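Local atomic coordinates of uncharacterized protein (Escherichia coli O157:H7, PDB entry 4ZV9), a protein that is of unknown function but probably acts as a hydrolase of the dienelactone hydrolase family, built on the alpha/beta-hydrolase fold. Residues Arg229-Lys232 against Trp233-Lys236; Leu32-Pro35 against Ala36-Gly40; Asp88-Gly91 against Arg92-Gln96; Lys102-Asn105 against Asp106-Ala110; Ala186-Ala189 against Ala190-Asn194. One frame throughout, in Å; residues are numbered along the deposited sequence.

Contact 1: residues Arg229-Lys232 against Trp233-Lys236; sequences RTLK and WFDK
Thr230 and Phe234, one helical turn apart, point the same way and touch through the Thr230 methyl, which lies over a face of the ring. This CH-pi contact places Thr230 CG2 4.0 Å from the centroid of the Phe234 ring, about 27° off the ring normal. The torsion at Thr230 (chi1 -59°) sets CG2 anti to the backbone N, and leaves OG1 beside that nitrogen, hydrogen-bonded to Ala226 O and His172 NE2. Thr230 O also lies over one face of the same ring, toward its rim, with Phe234 CG 3.5 Å away. Leu231 adds a looser apolar touch, its CD2 standing 4.2 Å from Phe234 CD2 and approaching the ring at a slant. The stretch belongs to helix 220-237, the C-terminal helix of this alpha/beta-hydrolase chain, whose inner side rests on strands 148-151 and 169-174 through Thr230 and Trp233; the Trp233 indole also donates from NE1 to Pro168 O. Four backbone hydrogen bonds of the ordinary helical i to i+4 kind tie the two halves together. Among them, Phe234 N reaches Thr230 O at 2.9 Å and Lys236 N reaches Lys232 O at 3.0 Å. On the exposed side a water donates to Lys232 O at 2.9 Å and, at 3.3 Å, to Asp235 OD2, linking backbone to carboxylate.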
loop_
_atom_site.group_PDB
_atom_site.type_symbol
_atom_site.label_atom_id
_atom_site.label_comp_id
_atom_site.label_asym_id
_atom_site.label_seq_id
_atom_site.Cartn_x
_atom_site.Cartn_y
_atom_site.Cartn_z
ATOM N N ARG A 229 10.862 -3.625 9.079
ATOM C CA ARG A 229 10.621 -2.250 9.505
ATOM C C ARG A 229 9.145 -1.858 9.359
ATOM O O ARG A 229 8.586 -1.168 10.216
ATOM C CB ARG A 229 11.509 -1.288 8.726
ATOM C CG ARG A 229 12.956 -1.322 9.177
ATOM C CD ARG A 229 13.845 -0.653 8.147
ATOM N NE ARG A 229 15.223 -0.528 8.615
ATOM C CZ ARG A 229 16.262 -0.259 7.833
ATOM N NH1 ARG A 229 16.110 -0.120 6.516
ATOM N NH2 ARG A 229 17.472 -0.146 8.371
ATOM N N THR A 230 8.529 -2.301 8.281
ATOM C CA THR A 230 7.101 -2.050 8.034
ATOM C C THR A 230 6.195 -2.680 9.116
ATOM O O THR A 230 5.320 -2.018 9.661
ATOM C CB THR A 230 6.718 -2.543 6.646
ATOM O OG1 THR A 230 7.516 -1.866 5.673
ATOM C CG2 THR A 230 5.235 -2.295 6.355
ATOM N N LEU A 231 6.459 -3.929 9.479
ATOM C CA LEU A 231 5.701 -4.588 10.550
ATOM C C LEU A 231 5.880 -3.896 11.917
ATOM O O LEU A 231 4.925 -3.767 12.686
ATOM C CB LEU A 231 6.075 -6.071 10.661
ATOM C CG LEU A 231 5.776 -6.932 9.423
ATOM C CD1 LEU A 231 6.019 -8.402 9.739
ATOM C CD2 LEU A 231 4.355 -6.731 8.922
ATOM N N LYS A 232 7.086 -3.428 12.212
ATOM C CA LYS A 232 7.300 -2.682 13.455
ATOM C C LYS A 232 6.519 -1.364 13.451
ATOM O O LYS A 232 6.031 -0.918 14.492
ATOM C CB LYS A 232 8.787 -2.397 13.682
ATOM C CG LYS A 232 9.559 -3.667 14.002
ATOM C CD LYS A 232 11.011 -3.440 14.401
ATOM C CE LYS A 232 11.747 -4.770 14.371
ATOM N NZ LYS A 232 13.056 -4.686 15.068
ATOM N N TRP A 233 6.431 -0.731 12.290
ATOM C CA TRP A 233 5.712 0.528 12.148
ATOM C C TRP A 233 4.222 0.254 12.399
ATOM O O TRP A 233 3.565 0.985 13.154
ATOM C CB TRP A 233 5.945 1.096 10.746
ATOM C CG TRP A 233 5.710 2.572 10.592
ATOM C CD1 TRP A 233 4.684 3.171 9.931
ATOM C CD2 TRP A 233 6.572 3.631 11.048
ATOM N NE1 TRP A 233 4.842 4.543 9.961
ATOM C CE2 TRP A 233 5.989 4.849 10.643
ATOM C CE3 TRP A 233 7.773 3.662 11.767
ATOM C CZ2 TRP A 233 6.564 6.095 10.934
ATOM C CZ3 TRP A 233 8.340 4.897 12.065
ATOM C CH2 TRP A 233 7.734 6.096 11.645
ATOM N N PHE A 234 3.701 -0.801 11.772
ATOM C CA PHE A 234 2.299 -1.187 11.974
ATOM C C PHE A 234 2.017 -1.465 13.442
ATOM O O PHE A 234 0.996 -1.035 13.973
ATOM C CB PHE A 234 1.908 -2.434 11.165
ATOM C CG PHE A 234 1.846 -2.230 9.658
ATOM C CD1 PHE A 234 1.652 -0.969 9.091
ATOM C CD2 PHE A 234 1.910 -3.324 8.817
ATOM C CE1 PHE A 234 1.591 -0.810 7.712
ATOM C CE2 PHE A 234 1.811 -3.176 7.442
ATOM C CZ PHE A 234 1.655 -1.915 6.889
ATOM N N ASP A 235 2.910 -2.216 14.076
ATOM C CA ASP A 235 2.746 -2.579 15.470
ATOM C C ASP A 235 2.725 -1.337 16.358
ATOM O O ASP A 235 1.969 -1.255 17.316
ATOM C CB ASP A 235 3.891 -3.489 15.905
ATOM C CG ASP A 235 3.782 -3.903 17.353
ATOM O OD1 ASP A 235 2.749 -4.494 17.721
ATOM O OD2 ASP A 235 4.721 -3.631 18.127
ATOM N N LYS A 236 3.551 -0.362 16.017
ATOM C CA LYS A 236 3.625 0.865 16.786
ATOM C C LYS A 236 2.406 1.774 16.601
ATOM O O LYS A 236 1.940 2.374 17.563
ATOM C CB LYS A 236 4.877 1.634 16.378
ATOM C CG LYS A 236 5.246 2.803 17.276
ATOM C CD LYS A 236 6.519 3.448 16.761
ATOM C CE LYS A 236 6.932 4.659 17.513
ATOM N NZ LYS A 236 6.713 4.576 18.970
HETATM O O HOH W 1 7.086 -1.570 17.163
#

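Contact 2: residues Leu32-Pro35 against Ala36-Gly40; sequences LVKP and AKMSG
Pro35 and Met38, a selenomethionine here, meet where the chain leaves its strand, the Met38 side chain reaching back to the strand end. The contact is largely apolar, and its main element is the terminal methyl of Met38: CE lies 3.9 Å from Pro35 CD and 4.0 Å from Lys34 CB, so one methyl rests against the proline ring and the root of the lysine together. The Met38 side chain runs across the proline at roughly a right angle and passes the lysine aslant. Its torsions explain the reach: CG occupies the crowded position between the backbone N and the carbonyl carbon (chi1 78°), and the chain then bends at chi3 (-42°) to turn the methyl back over the strand end. Beside the methyl, the selenium lies at similar range, with Met38 SE 3.8 Å from Pro35 O and 4.1 Å from Lys34 CD. Met38 is poorly ordered, however, and these positions are correspondingly soft. Lys34 extends its chain beyond the contact, where NZ is hydrogen-bonded to Gln119 OE1 and Tyr117 OH, while its CB and CD lie beside the selenomethionine. Residues 32-35 end strand 28-35, which runs antiparallel between strands 12-21 and 71-75. Lys34 and Met38 both touch Ile71 of the latter, Val33 packs on helix 56-67, and the loop 36-40 leads on to strand 42-48.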
loop_
_atom_site.group_PDB
_atom_site.type_symbol
_atom_site.label_atom_id
_atom_site.label_comp_id
_atom_site.label_asym_id
_atom_site.label_seq_id
_atom_site.Cartn_x
_atom_site.Cartn_y
_atom_site.Cartn_z
ATOM N N LEU A 32 -9.773 -9.198 0.167
ATOM C CA LEU A 32 -9.786 -8.954 1.598
ATOM C C LEU A 32 -9.206 -10.168 2.332
ATOM O O LEU A 32 -9.715 -11.277 2.158
ATOM C CB LEU A 32 -11.231 -8.737 2.065
ATOM C CG LEU A 32 -11.473 -8.438 3.556
ATOM C CD1 LEU A 32 -10.996 -7.044 3.895
ATOM C CD2 LEU A 32 -12.962 -8.545 3.874
ATOM N N VAL A 33 -8.177 -9.962 3.164
ATOM C CA VAL A 33 -7.587 -11.057 3.919
ATOM C C VAL A 33 -7.574 -10.728 5.408
ATOM O O VAL A 33 -7.095 -9.663 5.797
ATOM C CB VAL A 33 -6.141 -11.373 3.485
ATOM C CG1 VAL A 33 -5.731 -12.740 4.029
ATOM C CG2 VAL A 33 -6.013 -11.378 1.970
ATOM N N LYS A 34 -8.075 -11.648 6.236
ATOM C CA LYS A 34 -8.139 -11.467 7.690
ATOM C C LYS A 34 -7.357 -12.557 8.403
ATOM O O LYS A 34 -7.202 -13.658 7.863
ATOM C CB LYS A 34 -9.573 -11.642 8.182
ATOM C CG LYS A 34 -10.604 -10.747 7.558
ATOM C CD LYS A 34 -12.008 -11.203 7.936
ATOM C CE LYS A 34 -13.030 -10.273 7.313
ATOM N NZ LYS A 34 -14.425 -10.760 7.456
ATOM N N PRO A 35 -6.894 -12.280 9.634
ATOM C CA PRO A 35 -6.346 -13.352 10.450
ATOM C C PRO A 35 -7.484 -14.352 10.692
ATOM O O PRO A 35 -8.616 -13.932 10.947
ATOM C CB PRO A 35 -5.955 -12.646 11.768
ATOM C CG PRO A 35 -5.784 -11.214 11.403
ATOM C CD PRO A 35 -6.746 -10.958 10.268
ATOM N N ALA A 36 -7.213 -15.646 10.564
ATOM C CA ALA A 36 -8.257 -16.666 10.710
ATOM C C ALA A 36 -8.836 -16.718 12.121
ATOM O O ALA A 36 -10.024 -16.981 12.306
ATOM C CB ALA A 36 -7.726 -18.034 10.319
ATOM N N LYS A 37 -7.990 -16.494 13.113
ATOM C CA LYS A 37 -8.417 -16.507 14.498
ATOM C C LYS A 37 -8.444 -15.084 15.040
ATOM O O LYS A 37 -7.407 -14.539 15.419
ATOM C CB LYS A 37 -7.455 -17.374 15.318
ATOM C CG LYS A 37 -7.803 -17.416 16.792
ATOM C CD LYS A 37 -6.889 -18.333 17.580
ATOM C CE LYS A 37 -7.113 -18.155 19.073
ATOM N NZ LYS A 37 -6.228 -19.040 19.875
HETATM N N MSE A 38 -9.634 -14.492 15.079
HETATM C CA MSE A 38 -9.799 -13.136 15.594
HETATM C C MSE A 38 -10.947 -13.125 16.565
HETATM O O MSE A 38 -12.072 -13.484 16.223
HETATM C CB MSE A 38 -10.011 -12.150 14.445
HETATM C CG MSE A 38 -11.427 -12.164 13.871
HETATM SE SE MSE A 38 -11.467 -11.680 11.966
HETATM C CE MSE A 38 -10.195 -10.177 11.880
ATOM N N SER A 39 -10.665 -12.745 17.803
ATOM C CA SER A 39 -11.709 -12.653 18.807
ATOM C C SER A 39 -12.362 -11.277 18.658
ATOM O O SER A 39 -13.517 -11.170 18.261
ATOM C CB SER A 39 -11.138 -12.855 20.221
ATOM O OG SER A 39 -10.345 -11.755 20.609
ATOM N N GLY A 40 -11.597 -10.227 18.927
ATOM C CA GLY A 40 -12.132 -8.862 18.903
ATOM C C GLY A 40 -11.902 -8.127 17.599
ATOM O O GLY A 40 -11.471 -8.715 16.608
#

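Contact 3: residues Asp88-Gly91 against Arg92-Gln96; sequences DDKG and RELQQ
Two torsions help bring Asp89 and Arg92 together: the aspartate sets CG anti to its carbonyl carbon (chi1 -74°), beside the backbone N, and the arginine bends at chi3 (-57°) to swing its guanidinium back along the helix. The two side chains then lie alongside, pointing the same way. Arg92 NH2 donates to Asp89 OD1 at 2.6 Å, a short salt bridge whose oxygen sits in the guanidinium plane although the carboxylate plane is turned 55° from it; the hydrogen bond itself is distinctly bent. Both residues also touch a crystal neighbour. A different oxygen, Asp88 O, lies over one face of the same guanidinium, 3.8 Å from Arg92 NE. Asp88 itself turns elsewhere, its carboxylate bonded to Arg52, Tyr84 and Asn55. A second ion pair follows one residue on, between Lys90 and Glu93, with NZ 3.3 Å from OE2; it is weak, and doubtful besides, since Glu93 has two conformers. Lys90, bent at chi2, also lends its aliphatic part to Leu94: its CG is 4.1 Å from Leu94 CD1. Beneath these groups runs the backbone of helix 88-97, with Arg92 N bonded to Asp88 O at 2.8 Å and Leu94 N to Lys90 O at 2.9 Å. The Gln95 amide bonds to Gly53 N and Glu50 O in the loop. The pairs i to i+3 with acid before base (Asp89-Arg92) and base before acid (Lys90-Glu93) are surface ion pairs. Acidic Asp88 and Asp89 lie in the first turn, where the helix dipole would probably stabilise their charge.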
loop_
_atom_site.group_PDB
_atom_site.type_symbol
_atom_site.label_atom_id
_atom_site.label_comp_id
_atom_site.label_asym_id
_atom_site.label_seq_id
_atom_site.Cartn_x
_atom_site.Cartn_y
_atom_site.Cartn_z
ATOM N N ASP A 88 1.530 -8.928 -16.697
ATOM C CA ASP A 88 1.889 -7.578 -16.313
ATOM C C ASP A 88 1.936 -6.568 -17.464
ATOM O O ASP A 88 1.589 -5.409 -17.262
ATOM C CB ASP A 88 3.212 -7.593 -15.541
ATOM C CG ASP A 88 3.045 -8.034 -14.087
ATOM O OD1 ASP A 88 1.936 -8.441 -13.665
ATOM O OD2 ASP A 88 4.059 -7.986 -13.364
ATOM N N ASP A 89 2.345 -6.994 -18.660
ATOM C CA ASP A 89 2.385 -6.081 -19.811
ATOM C C ASP A 89 0.989 -5.539 -20.142
ATOM O O ASP A 89 0.807 -4.339 -20.365
ATOM C CB ASP A 89 2.963 -6.776 -21.056
ATOM C CG ASP A 89 4.476 -6.980 -20.984
ATOM O OD1 ASP A 89 5.152 -6.266 -20.210
ATOM O OD2 ASP A 89 4.999 -7.831 -21.742
ATOM N N LYS A 90 0.004 -6.430 -20.218
ATOM C CA LYS A 90 -1.351 -6.006 -20.520
ATOM C C LYS A 90 -1.899 -5.212 -19.329
ATOM O O LYS A 90 -2.618 -4.230 -19.519
ATOM C CB LYS A 90 -2.242 -7.201 -20.837
ATOM C CG LYS A 90 -3.642 -6.834 -21.296
ATOM C CD LYS A 90 -3.621 -6.093 -22.614
ATOM C CE LYS A 90 -5.031 -5.814 -23.098
ATOM N NZ LYS A 90 -5.026 -5.191 -24.450
ATOM N N GLY A 91 -1.521 -5.610 -18.120
ATOM C CA GLY A 91 -1.941 -4.906 -16.918
ATOM C C GLY A 91 -1.489 -3.456 -16.969
ATOM O O GLY A 91 -2.259 -2.557 -16.654
ATOM N N ARG A 92 -0.237 -3.239 -17.369
ATOM C CA ARG A 92 0.326 -1.880 -17.481
ATOM C C ARG A 92 -0.411 -1.032 -18.502
ATOM O O ARG A 92 -0.737 0.117 -18.238
ATOM C CB ARG A 92 1.817 -1.929 -17.827
ATOM C CG ARG A 92 2.697 -1.842 -16.602
ATOM C CD ARG A 92 4.190 -1.880 -16.896
ATOM N NE ARG A 92 4.589 -3.079 -17.626
ATOM C CZ ARG A 92 5.246 -4.134 -17.124
ATOM N NH1 ARG A 92 5.659 -4.176 -15.859
ATOM N NH2 ARG A 92 5.520 -5.157 -17.926
ATOM N N GLU A 93 -0.661 -1.615 -19.662
ATOM C CA GLU A 93 -1.398 -0.951 -20.719
ATOM C C GLU A 93 -2.813 -0.571 -20.286
ATOM O O GLU A 93 -3.268 0.542 -20.527
ATOM C CB GLU A 93 -1.442 -1.882 -21.930
ATOM C CG GLU A 93 -2.368 -1.425 -23.037
ATOM C CD GLU A 93 -2.427 -2.434 -24.171
ATOM O OE1 GLU A 93 -1.523 -3.308 -24.245
ATOM O OE2 GLU A 93 -3.366 -2.354 -24.986
ATOM N N LEU A 94 -3.498 -1.489 -19.619
ATOM C CA LEU A 94 -4.853 -1.226 -19.149
ATOM C C LEU A 94 -4.886 -0.142 -18.077
ATOM O O LEU A 94 -5.775 0.712 -18.092
ATOM C CB LEU A 94 -5.522 -2.499 -18.604
ATOM C CG LEU A 94 -5.890 -3.549 -19.658
ATOM C CD1 LEU A 94 -6.382 -4.828 -18.984
ATOM C CD2 LEU A 94 -6.940 -3.035 -20.634
ATOM N N GLN A 95 -3.939 -0.174 -17.140
ATOM C CA GLN A 95 -3.979 0.788 -16.031
ATOM C C GLN A 95 -3.820 2.218 -16.555
ATOM O O GLN A 95 -4.415 3.141 -16.016
ATOM C CB GLN A 95 -2.966 0.434 -14.938
ATOM C CG GLN A 95 -3.140 1.272 -13.684
ATOM C CD GLN A 95 -2.491 0.663 -12.446
ATOM O OE1 GLN A 95 -2.586 -0.534 -12.196
ATOM N NE2 GLN A 95 -1.863 1.503 -11.643
ATOM N N GLN A 96 -3.052 2.383 -17.630
ATOM C CA GLN A 96 -2.898 3.686 -18.288
ATOM C C GLN A 96 -4.196 4.261 -18.853
ATOM O O GLN A 96 -4.337 5.470 -18.952
ATOM C CB GLN A 96 -1.922 3.578 -19.455
ATOM C CG GLN A 96 -0.476 3.500 -19.044
ATOM C CD GLN A 96 0.443 3.366 -20.240
ATOM O OE1 GLN A 96 0.014 3.006 -21.348
ATOM N NE2 GLN A 96 1.726 3.621 -20.017
#

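Contact 4: residues Lys102-Asn105 against Asp106-Ala110; sequences KLMN and DFFAA
Asn105 and Ala109 are joined by the shortest backbone hydrogen bond of this helical stretch, Ala109 N to Asn105 O at 2.8 Å. Phe108 N to Met104 O at 3.1 Å and Asp106 N to Lys102 O at 3.0 Å belong to the same i to i+4 series, whereas Phe107 N reaches Leu103 O only weakly, at 3.5 Å, and makes a second weak bond to Met104 O. The carboxylate of buried Asp106 is held by Ser21 OG and His25 ND1. Packing surrounds this frame. Leu103 and Phe107 run side by side, CD1 of the leucine 3.7 Å from CE2 of the ring. Selenomethionine Met104, in one of its two conformers, lays CG over a face of the Phe108 ring, 3.9 Å from the centroid and 22° off the normal. Bending at chi3 (70°) then brings SE obliquely to 4.5 Å from the same centroid, a Met-aromatic contact. Phe108 also packs edge-to-face with Tyr143 and against helix 132-142, and Phe107 likewise with His49. Leu103 and Phe107 touch Tyr131, next to modified Cys130, in what is probably the nucleophile elbow of the alpha/beta-hydrolase fold; helix 100-116 packs against its sheet.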
loop_
_atom_site.group_PDB
_atom_site.type_symbol
_atom_site.label_atom_id
_atom_site.label_comp_id
_atom_site.label_asym_id
_atom_site.label_seq_id
_atom_site.Cartn_x
_atom_site.Cartn_y
_atom_site.Cartn_z
ATOM N N LYS A 102 -10.212 8.857 -10.650
ATOM C CA LYS A 102 -11.162 7.844 -10.197
ATOM C C LYS A 102 -10.434 6.652 -9.605
ATOM O O LYS A 102 -10.873 6.094 -8.596
ATOM C CB LYS A 102 -12.077 7.393 -11.325
ATOM C CG LYS A 102 -13.095 8.438 -11.725
ATOM C CD LYS A 102 -13.980 7.928 -12.844
ATOM C CE LYS A 102 -14.949 9.011 -13.271
ATOM N NZ LYS A 102 -15.890 8.478 -14.284
ATOM N N LEU A 103 -9.300 6.294 -10.207
ATOM C CA LEU A 103 -8.486 5.194 -9.701
ATOM C C LEU A 103 -7.979 5.497 -8.281
ATOM O O LEU A 103 -8.102 4.671 -7.373
ATOM C CB LEU A 103 -7.319 4.918 -10.638
ATOM C CG LEU A 103 -6.361 3.808 -10.210
ATOM C CD1 LEU A 103 -7.079 2.475 -10.028
ATOM C CD2 LEU A 103 -5.261 3.683 -11.251
HETATM N N MSE A 104 -7.416 6.688 -8.092
HETATM C CA MSE A 104 -6.927 7.089 -6.775
HETATM C C MSE A 104 -8.070 7.092 -5.795
HETATM O O MSE A 104 -7.923 6.613 -4.671
HETATM C CB MSE A 104 -6.288 8.473 -6.841
HETATM C CG MSE A 104 -5.795 8.911 -5.474
HETATM SE SE MSE A 104 -5.162 10.774 -5.609
HETATM C CE MSE A 104 -6.920 11.651 -5.869
ATOM N N ASN A 105 -9.222 7.609 -6.214
ATOM C CA ASN A 105 -10.408 7.626 -5.352
ATOM C C ASN A 105 -10.857 6.247 -4.878
ATOM O O ASN A 105 -11.397 6.120 -3.780
ATOM C CB ASN A 105 -11.560 8.395 -6.001
ATOM C CG ASN A 105 -11.338 9.913 -5.966
ATOM O OD1 ASN A 105 -10.464 10.406 -5.260
ATOM N ND2 ASN A 105 -12.119 10.643 -6.735
ATOM N N ASP A 106 -10.662 5.229 -5.712
ATOM C CA ASP A 106 -10.996 3.871 -5.334
ATOM C C ASP A 106 -10.187 3.467 -4.125
ATOM O O ASP A 106 -10.695 2.776 -3.245
ATOM C CB ASP A 106 -10.736 2.876 -6.486
ATOM C CG ASP A 106 -11.750 2.987 -7.619
ATOM O OD1 ASP A 106 -12.823 3.610 -7.453
ATOM O OD2 ASP A 106 -11.447 2.454 -8.715
ATOM N N PHE A 107 -8.912 3.840 -4.090
ATOM C CA PHE A 107 -8.062 3.492 -2.948
ATOM C C PHE A 107 -8.422 4.300 -1.709
ATOM O O PHE A 107 -8.410 3.773 -0.597
ATOM C CB PHE A 107 -6.573 3.589 -3.309
ATOM C CG PHE A 107 -6.161 2.610 -4.369
ATOM C CD1 PHE A 107 -6.038 1.275 -4.067
ATOM C CD2 PHE A 107 -5.943 3.021 -5.676
ATOM C CE1 PHE A 107 -5.714 0.358 -5.039
ATOM C CE2 PHE A 107 -5.622 2.109 -6.654
ATOM C CZ PHE A 107 -5.499 0.774 -6.340
ATOM N N PHE A 108 -8.783 5.564 -1.906
ATOM C CA PHE A 108 -9.262 6.409 -0.811
ATOM C C PHE A 108 -10.558 5.821 -0.243
ATOM O O PHE A 108 -10.723 5.733 0.971
ATOM C CB PHE A 108 -9.479 7.847 -1.305
ATOM C CG PHE A 108 -8.204 8.644 -1.510
ATOM C CD1 PHE A 108 -6.946 8.055 -1.436
ATOM C CD2 PHE A 108 -8.279 9.974 -1.892
ATOM C CE1 PHE A 108 -5.786 8.800 -1.660
ATOM C CE2 PHE A 108 -7.124 10.729 -2.106
ATOM C CZ PHE A 108 -5.877 10.133 -2.003
ATOM N N ALA A 109 -11.448 5.363 -1.124
ATOM C CA ALA A 109 -12.708 4.753 -0.705
ATOM C C ALA A 109 -12.462 3.450 0.087
ATOM O O ALA A 109 -13.220 3.112 0.983
ATOM C CB ALA A 109 -13.589 4.473 -1.906
ATOM N N ALA A 110 -11.399 2.728 -0.252
ATOM C CA ALA A 110 -11.040 1.513 0.477
ATOM C C ALA A 110 -10.628 1.861 1.924
ATOM O O ALA A 110 -10.978 1.135 2.866
ATOM C CB ALA A 110 -9.915 0.784 -0.216
#

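Contact 5: residues Ala186-Ala189 against Ala190-Asn194; sequences AYEA and ALKAN
Tyr187 carries the flat group of this contact, and Leu191 CD1 lies over one face of its ring, 4.1 Å from the centroid and 14° off the normal, a CH-pi contact. Residues 186-193 belong to helix 184-193 of the alpha/beta-hydrolase fold, and this helix is part of the beta-alpha-beta crossover linking parallel strands 169-174 and 198-203. The leucine's branch point approaches the ring as well, with CG 4.0 Å from Tyr187 CE1. Setting CG anti to the backbone N (chi1 -171°) carries the tyrosine ring out from the helix, where Leu191, one turn later, lies over it. The tyrosine hydroxyl is hydrogen-bonded to Asn137 OD1. Tyr187 and Leu191 both rest on Leu169 of the first strand, and Leu191 also touches Tyr198 of the second, so the apolar side of the helix is turned to the sheet. Away from the ring, Glu188 and Lys192 run alongside each other. Their charges stay apart, OE2 lying 4.3 Å from NZ, beyond a salt bridge, while Glu188 OE2 is hydrogen-bonded to Tyr198 OH; the closest approach of the two side chains is through the lysine's aliphatic part, CE being 3.8 Å from OE2. Beneath, Leu191 N is bonded to Tyr187 O at 2.9 Å, one of four i to i+4 bonds that join the two segments. The helix ends at Asn194, the first residue to leave helical geometry. There Ala190 O accepts twice, from Asn194 ND2 at 2.8 Å and from Asn194 N at 3.0 Å, the two nitrogens reaching it from opposite faces of its carbonyl plane.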
loop_
_atom_site.group_PDB
_atom_site.type_symbol
_atom_site.label_atom_id
_atom_site.label_comp_id
_atom_site.label_asym_id
_atom_site.label_seq_id
_atom_site.Cartn_x
_atom_site.Cartn_y
_atom_site.Cartn_z
ATOM N N ALA A 186 13.306 17.508 -1.394
ATOM C CA ALA A 186 12.292 18.541 -1.194
ATOM C C ALA A 186 11.204 18.050 -0.230
ATOM O O ALA A 186 10.717 18.797 0.607
ATOM C CB ALA A 186 11.675 18.960 -2.523
ATOM N N TYR A 187 10.844 16.776 -0.342
ATOM C CA TYR A 187 9.828 16.188 0.528
ATOM C C TYR A 187 10.344 16.130 1.961
ATOM O O TYR A 187 9.658 16.553 2.899
ATOM C CB TYR A 187 9.448 14.800 -0.003
ATOM C CG TYR A 187 8.251 14.116 0.640
ATOM C CD1 TYR A 187 7.259 14.833 1.314
ATOM C CD2 TYR A 187 8.036 12.763 0.436
ATOM C CE1 TYR A 187 6.153 14.187 1.866
ATOM C CE2 TYR A 187 6.930 12.121 0.965
ATOM C CZ TYR A 187 5.991 12.833 1.677
ATOM O OH TYR A 187 4.885 12.184 2.181
ATOM N N GLU A 188 11.580 15.665 2.127
ATOM C CA GLU A 188 12.167 15.587 3.456
ATOM C C GLU A 188 12.263 16.958 4.105
ATOM O O GLU A 188 11.966 17.104 5.294
ATOM C CB GLU A 188 13.542 14.918 3.451
ATOM C CG GLU A 188 14.016 14.655 4.870
ATOM C CD GLU A 188 15.224 13.753 4.979
ATOM O OE1 GLU A 188 16.040 13.713 4.033
ATOM O OE2 GLU A 188 15.394 13.147 6.066
ATOM N N ALA A 189 12.694 17.957 3.342
ATOM C CA ALA A 189 12.841 19.309 3.883
ATOM C C ALA A 189 11.496 19.840 4.376
ATOM O O ALA A 189 11.430 20.483 5.429
ATOM C CB ALA A 189 13.451 20.248 2.847
ATOM N N ALA A 190 10.422 19.548 3.638
ATOM C CA ALA A 190 9.081 19.992 4.046
ATOM C C ALA A 190 8.587 19.230 5.280
ATOM O O ALA A 190 7.926 19.806 6.153
ATOM C CB ALA A 190 8.103 19.846 2.904
ATOM N N LEU A 191 8.907 17.939 5.356
ATOM C CA LEU A 191 8.527 17.138 6.518
ATOM C C LEU A 191 9.201 17.704 7.774
ATOM O O LEU A 191 8.546 17.911 8.798
ATOM C CB LEU A 191 8.895 15.662 6.318
ATOM C CG LEU A 191 8.044 14.894 5.297
ATOM C CD1 LEU A 191 8.698 13.565 4.965
ATOM C CD2 LEU A 191 6.621 14.694 5.791
ATOM N N LYS A 192 10.501 17.984 7.675
ATOM C CA LYS A 192 11.248 18.543 8.796
ATOM C C LYS A 192 10.767 19.938 9.152
ATOM O O LYS A 192 10.580 20.246 10.328
ATOM C CB LYS A 192 12.740 18.591 8.488
ATOM C CG LYS A 192 13.421 17.245 8.415
ATOM C CD LYS A 192 14.922 17.424 8.320
ATOM C CE LYS A 192 15.636 16.088 8.385
ATOM N NZ LYS A 192 17.097 16.248 8.589
ATOM N N ALA A 193 10.559 20.783 8.143
ATOM C CA ALA A 193 10.094 22.157 8.382
ATOM C C ALA A 193 8.730 22.193 9.077
ATOM O O ALA A 193 8.419 23.144 9.787
ATOM C CB ALA A 193 10.041 22.940 7.081
ATOM N N ASN A 194 7.928 21.150 8.883
ATOM C CA ASN A 194 6.609 21.054 9.502
ATOM C C ASN A 194 6.530 20.064 10.668
ATOM O O ASN A 194 5.434 19.687 11.100
ATOM C CB ASN A 194 5.583 20.707 8.439
ATOM C CG ASN A 194 5.341 21.849 7.483
ATOM O OD1 ASN A 194 4.650 22.807 7.824
ATOM N ND2 ASN A 194 5.917 21.768 6.289
#

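Along the chain the order is contact 2, contact 3, contact 4, contact 5 and finally contact 1, each closing before the next opens. Contact 2 ends strand 28-35 of the six-stranded mixed sheet; the other four lie in helices. Contacts 3 and 4, on successive helices 88-97 and 100-116, are the only pair that touch, through Gln95 CG and Leu103 CD2 at 4.0 Å. Contact 1, on helix 220-237, lies across the chain's centre from contacts 3 and 4, with centres about 31 Å and 24 Å away. Contacts 2 and 5 are farthest apart, centres about 37 Å, so these local contacts are spread through one single-chain alpha/beta-hydrolase domain.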